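Local atomic coordinates of DNA polymerase epsilon subunit 3 (Drosophila melanogaster, PDB entry 2BYK), a protein that joins Chrac-16 in a histone-fold heterodimer that binds DNA and facilitates nucleosome sliding, and serves as an accessory component of the DNA polymerase epsilon complex. Residues R17-A22 and E32-I37; S42-F47 and Q71-L76. All coordinates share one frame; numbering follows the deposited sequence.

Contact 1 of 2, residues R17-A22 and E32-I37; sequences RLIKEA and EARAAI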
loop_
_atom_site.group_PDB
_atom_site.type_symbol
_atom_site.label_atom_id
_atom_site.label_comp_id
_atom_site.label_asym_id
_atom_site.label_seq_id
_atom_site.Cartn_x
_atom_site.Cartn_y
_atom_site.Cartn_z
ATOM N N ARG B 17 2.577 -13.929 -3.054
ATOM C CA ARG B 17 3.925 -13.845 -3.609
ATOM C C ARG B 17 4.619 -12.603 -3.040
ATOM O O ARG B 17 5.836 -12.583 -2.838
ATOM C CB ARG B 17 3.831 -13.752 -5.137
ATOM C CG ARG B 17 5.158 -13.653 -5.888
ATOM C CD ARG B 17 4.949 -13.036 -7.274
ATOM N NE ARG B 17 3.936 -13.766 -8.039
ATOM C CZ ARG B 17 3.211 -13.237 -9.024
ATOM N NH1 ARG B 17 3.386 -11.963 -9.366
ATOM N NH2 ARG B 17 2.308 -13.978 -9.667
ATOM N N LEU B 18 3.823 -11.564 -2.797
ATOM C CA LEU B 18 4.315 -10.320 -2.225
ATOM C C LEU B 18 4.759 -10.577 -0.787
ATOM O O LEU B 18 5.822 -10.121 -0.363
ATOM C CB LEU B 18 3.209 -9.262 -2.259
ATOM C CG LEU B 18 3.292 -8.194 -3.352
ATOM C CD1 LEU B 18 4.293 -8.592 -4.422
ATOM C CD2 LEU B 18 1.911 -7.982 -3.932
ATOM N N ILE B 19 3.940 -11.316 -0.042
ATOM C CA ILE B 19 4.254 -11.655 1.339
ATOM C C ILE B 19 5.446 -12.632 1.438
ATOM O O ILE B 19 6.282 -12.505 2.333
ATOM C CB ILE B 19 3.016 -12.251 2.052
ATOM C CG1 ILE B 19 1.887 -11.223 2.063
ATOM C CG2 ILE B 19 3.358 -12.638 3.475
ATOM C CD1 ILE B 19 0.638 -11.713 2.729
ATOM N N LYS B 20 5.536 -13.603 0.529
ATOM C CA LYS B 20 6.660 -14.548 0.558
ATOM C C LYS B 20 7.957 -13.836 0.193
ATOM O O LYS B 20 9.022 -14.145 0.722
ATOM C CB LYS B 20 6.438 -15.729 -0.412
ATOM C CG LYS B 20 5.382 -16.755 0.053
ATOM C CD LYS B 20 5.806 -18.209 -0.237
ATOM C CE LYS B 20 4.711 -19.243 0.115
ATOM N NZ LYS B 20 3.510 -19.216 -0.788
ATOM N N GLU B 21 7.849 -12.869 -0.707
ATOM C CA GLU B 21 8.990 -12.097 -1.173
ATOM C C GLU B 21 9.543 -11.133 -0.119
ATOM O O GLU B 21 10.731 -10.811 -0.133
ATOM C CB GLU B 21 8.586 -11.309 -2.408
ATOM C CG GLU B 21 9.744 -10.642 -3.107
ATOM C CD GLU B 21 9.305 -9.427 -3.897
ATOM O OE1 GLU B 21 8.310 -9.544 -4.657
ATOM O OE2 GLU B 21 9.962 -8.364 -3.748
ATOM N N ALA B 22 8.675 -10.678 0.786
ATOM C CA ALA B 22 9.042 -9.739 1.852
ATOM C C ALA B 22 9.602 -10.396 3.120
ATOM O O ALA B 22 10.417 -9.802 3.820
ATOM C CB ALA B 22 7.826 -8.867 2.217
ATOM N N GLU B 32 -4.550 -17.131 8.176
ATOM C CA GLU B 32 -5.212 -16.015 8.826
ATOM C C GLU B 32 -4.509 -14.671 8.584
ATOM O O GLU B 32 -5.149 -13.676 8.228
ATOM C CB GLU B 32 -5.289 -16.314 10.326
ATOM C CG GLU B 32 -6.311 -15.500 11.087
ATOM C CD GLU B 32 -7.671 -15.572 10.436
ATOM O OE1 GLU B 32 -7.867 -14.903 9.397
ATOM O OE2 GLU B 32 -8.537 -16.311 10.949
ATOM N N ALA B 33 -3.191 -14.654 8.785
ATOM C CA ALA B 33 -2.387 -13.446 8.614
ATOM C C ALA B 33 -2.430 -12.950 7.180
ATOM O O ALA B 33 -2.577 -11.751 6.931
ATOM C CB ALA B 33 -0.941 -13.709 9.036
ATOM N N ARG B 34 -2.300 -13.873 6.234
ATOM C CA ARG B 34 -2.334 -13.500 4.831
ATOM C C ARG B 34 -3.671 -12.871 4.445
ATOM O O ARG B 34 -3.729 -11.998 3.581
ATOM C CB ARG B 34 -2.021 -14.724 3.977
ATOM C CG ARG B 34 -0.620 -15.241 4.255
ATOM C CD ARG B 34 -0.169 -16.333 3.298
ATOM N NE ARG B 34 -0.848 -17.607 3.536
ATOM C CZ ARG B 34 -0.538 -18.751 2.924
ATOM N NH1 ARG B 34 0.450 -18.792 2.027
ATOM N NH2 ARG B 34 -1.221 -19.858 3.209
ATOM N N ALA B 35 -4.739 -13.300 5.111
ATOM C CA ALA B 35 -6.075 -12.774 4.849
ATOM C C ALA B 35 -6.130 -11.329 5.289
ATOM O O ALA B 35 -6.629 -10.469 4.562
ATOM C CB ALA B 35 -7.101 -13.574 5.602
ATOM N N ALA B 36 -5.622 -11.073 6.491
ATOM C CA ALA B 36 -5.595 -9.725 7.037
ATOM C C ALA B 36 -4.783 -8.816 6.126
ATOM O O ALA B 36 -5.250 -7.754 5.724
ATOM C CB ALA B 36 -4.995 -9.738 8.425
ATOM N N ILE B 37 -3.569 -9.243 5.791
ATOM C CA ILE B 37 -2.691 -8.463 4.928
ATOM C C ILE B 37 -3.397 -8.070 3.648
ATOM O O ILE B 37 -3.340 -6.918 3.215
ATOM C CB ILE B 37 -1.411 -9.251 4.596
ATOM C CG1 ILE B 37 -0.540 -9.318 5.850
ATOM C CG2 ILE B 37 -0.652 -8.592 3.447
ATOM C CD1 ILE B 37 0.633 -10.238 5.732
#
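Ile-37 N donates a helical hydrogen bond of 2.9 Å to Ala-33 O, and this fixes the backbone from which Ile-37 reaches across to Ile-19. The setting is the histone fold: the short helix 14-22 lies across the beginning of the long helix 31-58, the axes of the two segments 11.2 Å apart at their closest and inclined at 110°. At that spacing the helices meet through their side chains. Ile-19 and Ile-37 meet tip to tip, with CD1 of Ile-19 only 3.3 Å from CD1 of Ile-37, close for two methyl carbons. The same Ile-19 CD1 lies 3.5 Å from Ile-37 CG2, so it sits against both branches of its partner. Ile-37 holds CG1 beside its backbone N (chi1 -72°) and CG2 anti to that N, which turns the two branches to Ile-19. With an alanine here both branches are gone, and Ile-19 CD1 would probably face a gap where the CD1 and CG2 methyls had been, with CB the nearest remnant of the side chain. Arg-34 CG is 4.0 Å from Ile-19 CD1. Val-29 of strand 28-29 touches both Ile-19 and Arg-34, while an apolar side chain of the other protein chain packs on Ile-37. Farther out, on the more open side, Lys-20 and Arg-34 bring like charges together: Lys-20 NZ stands 4.2 Å from Arg-34 NH1, at the edge of the guanidinium and near its plane.

Contact 2 of 2, residues S42-F47 and Q71-L76; sequences SVFAIF and QTLTEL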
loop_
_atom_site.group_PDB
_atom_site.type_symbol
_atom_site.label_atom_id
_atom_site.label_comp_id
_atom_site.label_asym_id
_atom_site.label_seq_id
_atom_site.Cartn_x
_atom_site.Cartn_y
_atom_site.Cartn_z
ATOM N N SER B 42 -6.190 -3.630 0.641
ATOM C CA SER B 42 -7.403 -3.053 0.060
ATOM C C SER B 42 -7.723 -1.715 0.686
ATOM O O SER B 42 -7.875 -0.718 -0.014
ATOM C CB SER B 42 -8.598 -3.976 0.262
ATOM O OG SER B 42 -8.419 -5.187 -0.444
ATOM N N VAL B 43 -7.840 -1.695 2.008
ATOM C CA VAL B 43 -8.129 -0.449 2.699
ATOM C C VAL B 43 -7.036 0.572 2.375
ATOM O O VAL B 43 -7.329 1.743 2.104
ATOM C CB VAL B 43 -8.207 -0.674 4.213
ATOM C CG1 VAL B 43 -8.382 0.656 4.942
ATOM C CG2 VAL B 43 -9.356 -1.603 4.513
ATOM N N PHE B 44 -5.781 0.122 2.384
ATOM C CA PHE B 44 -4.675 1.013 2.078
ATOM C C PHE B 44 -4.964 1.750 0.789
ATOM O O PHE B 44 -4.952 2.978 0.737
ATOM C CB PHE B 44 -3.371 0.245 1.890
ATOM C CG PHE B 44 -2.246 1.105 1.398
ATOM C CD1 PHE B 44 -1.654 2.042 2.234
ATOM C CD2 PHE B 44 -1.814 1.023 0.083
ATOM C CE1 PHE B 44 -0.643 2.891 1.765
ATOM C CE2 PHE B 44 -0.802 1.869 -0.398
ATOM C CZ PHE B 44 -0.219 2.802 0.447
ATOM N N ALA B 45 -5.228 0.986 -0.260
ATOM C CA ALA B 45 -5.493 1.566 -1.562
ATOM C C ALA B 45 -6.683 2.542 -1.586
ATOM O O ALA B 45 -6.591 3.611 -2.199
ATOM C CB ALA B 45 -5.684 0.460 -2.573
ATOM N N ILE B 46 -7.786 2.188 -0.921
ATOM C CA ILE B 46 -8.978 3.047 -0.882
ATOM C C ILE B 46 -8.656 4.333 -0.147
ATOM O O ILE B 46 -9.031 5.426 -0.571
ATOM C CB ILE B 46 -10.153 2.378 -0.139
ATOM C CG1 ILE B 46 -10.584 1.102 -0.850
ATOM C CG2 ILE B 46 -11.340 3.319 -0.095
ATOM C CD1 ILE B 46 -11.639 0.340 -0.092
ATOM N N PHE B 47 -7.959 4.173 0.969
ATOM C CA PHE B 47 -7.552 5.282 1.804
ATOM C C PHE B 47 -6.674 6.266 1.031
ATOM O O PHE B 47 -6.926 7.473 1.058
ATOM C CB PHE B 47 -6.778 4.746 3.004
ATOM C CG PHE B 47 -6.555 5.760 4.097
ATOM C CD1 PHE B 47 -5.375 5.735 4.853
ATOM C CD2 PHE B 47 -7.542 6.689 4.425
ATOM C CE1 PHE B 47 -5.182 6.614 5.918
ATOM C CE2 PHE B 47 -7.362 7.575 5.493
ATOM C CZ PHE B 47 -6.176 7.533 6.241
ATOM N N GLN B 71 2.486 12.975 -2.876
ATOM C CA GLN B 71 2.390 13.874 -1.723
ATOM C C GLN B 71 1.520 13.290 -0.610
ATOM O O GLN B 71 1.815 13.469 0.565
ATOM C CB GLN B 71 1.823 15.231 -2.144
ATOM C CG GLN B 71 2.721 16.014 -3.077
ATOM C CD GLN B 71 2.086 17.312 -3.552
ATOM O OE1 GLN B 71 0.963 17.316 -4.075
ATOM N NE2 GLN B 71 2.805 18.421 -3.382
ATOM N N THR B 72 0.444 12.605 -0.981
ATOM C CA THR B 72 -0.437 11.989 0.002
ATOM C C THR B 72 0.293 10.857 0.727
ATOM O O THR B 72 0.052 10.609 1.905
ATOM C CB THR B 72 -1.703 11.437 -0.667
ATOM O OG1 THR B 72 -2.466 12.527 -1.190
ATOM C CG2 THR B 72 -2.546 10.671 0.325
ATOM N N LEU B 73 1.191 10.173 0.029
ATOM C CA LEU B 73 1.938 9.087 0.647
ATOM C C LEU B 73 2.917 9.625 1.678
ATOM O O LEU B 73 3.023 9.065 2.767
ATOM C CB LEU B 73 2.700 8.266 -0.400
ATOM C CG LEU B 73 1.917 7.291 -1.278
ATOM C CD1 LEU B 73 2.873 6.601 -2.216
ATOM C CD2 LEU B 73 1.204 6.261 -0.422
ATOM N N THR B 74 3.634 10.701 1.348
ATOM C CA THR B 74 4.601 11.265 2.297
ATOM C C THR B 74 3.821 11.835 3.469
ATOM O O THR B 74 4.291 11.867 4.602
ATOM C CB THR B 74 5.462 12.412 1.680
ATOM O OG1 THR B 74 4.672 13.596 1.542
ATOM C CG2 THR B 74 5.989 12.017 0.314
ATOM N N GLU B 75 2.604 12.258 3.164
ATOM C CA GLU B 75 1.684 12.850 4.119
ATOM C C GLU B 75 1.077 11.813 5.065
ATOM O O GLU B 75 0.736 12.126 6.205
ATOM C CB GLU B 75 0.597 13.569 3.323
ATOM C CG GLU B 75 -0.526 14.200 4.101
ATOM C CD GLU B 75 -1.431 15.017 3.184
ATOM O OE1 GLU B 75 -1.007 16.126 2.770
ATOM O OE2 GLU B 75 -2.551 14.542 2.860
ATOM N N LEU B 76 0.941 10.578 4.593
ATOM C CA LEU B 76 0.381 9.521 5.419
ATOM C C LEU B 76 1.486 8.772 6.164
ATOM O O LEU B 76 1.231 7.736 6.785
ATOM C CB LEU B 76 -0.436 8.555 4.556
ATOM C CG LEU B 76 -1.732 9.128 3.988
ATOM C CD1 LEU B 76 -2.371 8.123 3.056
ATOM C CD2 LEU B 76 -2.672 9.484 5.124
#
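Phe-47 and Leu-76 bring the two backbones nearest each other, their CA atoms still 9.7 Å apart. Residues 42-47 are a run of helix with more turns before and after, whereas 71-76 closes a helix: Leu-76 is the first residue to leave helical phi/psi, and its N makes weak bonds to Thr-72 O and Leu-73 O. In the last turn, Gln-71 O accepts from two donors on the same face of its carbonyl plane, Glu-75 N at 3.0 Å and Thr-74 OG1, also at 3.0 Å. The hydroxyl is tilted 29° out of that plane. Long side chains bridge the space between the backbones, as two aromatic-leucine pairs, the members of one lying three residues on from those of the other. Leu-76 brings CD2 obliquely to the Phe-47 ring, 3.9 Å from CE1 and 4.2 Å from CZ, the two side chains slanting past each other. This is the packing of the third helix of the histone fold, 66-75, against the long central helix 31-58. Deeper in, Leu-73 CD2 meets Phe-44 CZ at 3.8 Å, and here the side chains cross at about a right angle. Phe-44 carries CG anti to its backbone N (chi1 172°), which swings the far end of the ring over to the leucine although its CB does not point there. The ring also makes an edge-to-face contact with Phe-78, and aromatic side chains of the other protein chain stack on both Phe-44 and Phe-47. Leu-73 is hemmed in as well, touching Val-48 on the long helix and Leu-85 on helix 82-96.

Contact 1 and contact 2 are made on the same long helix, 31-58, and they come one after the other along the chain. Their centres are about 19 Å apart, with about 5 Å between their nearest atoms. Contact 1 is the more peripheral, its centre about 15 Å from that of the chain, against about 7 Å for contact 2. Thus helices 14-22 and 66-75 dock at separate places on the central helix, the helix-loop-helix layout of a histone fold. The other protein chain of the assembly reaches both contacts, as expected of a protein that works as a heterodimer with Chrac-16.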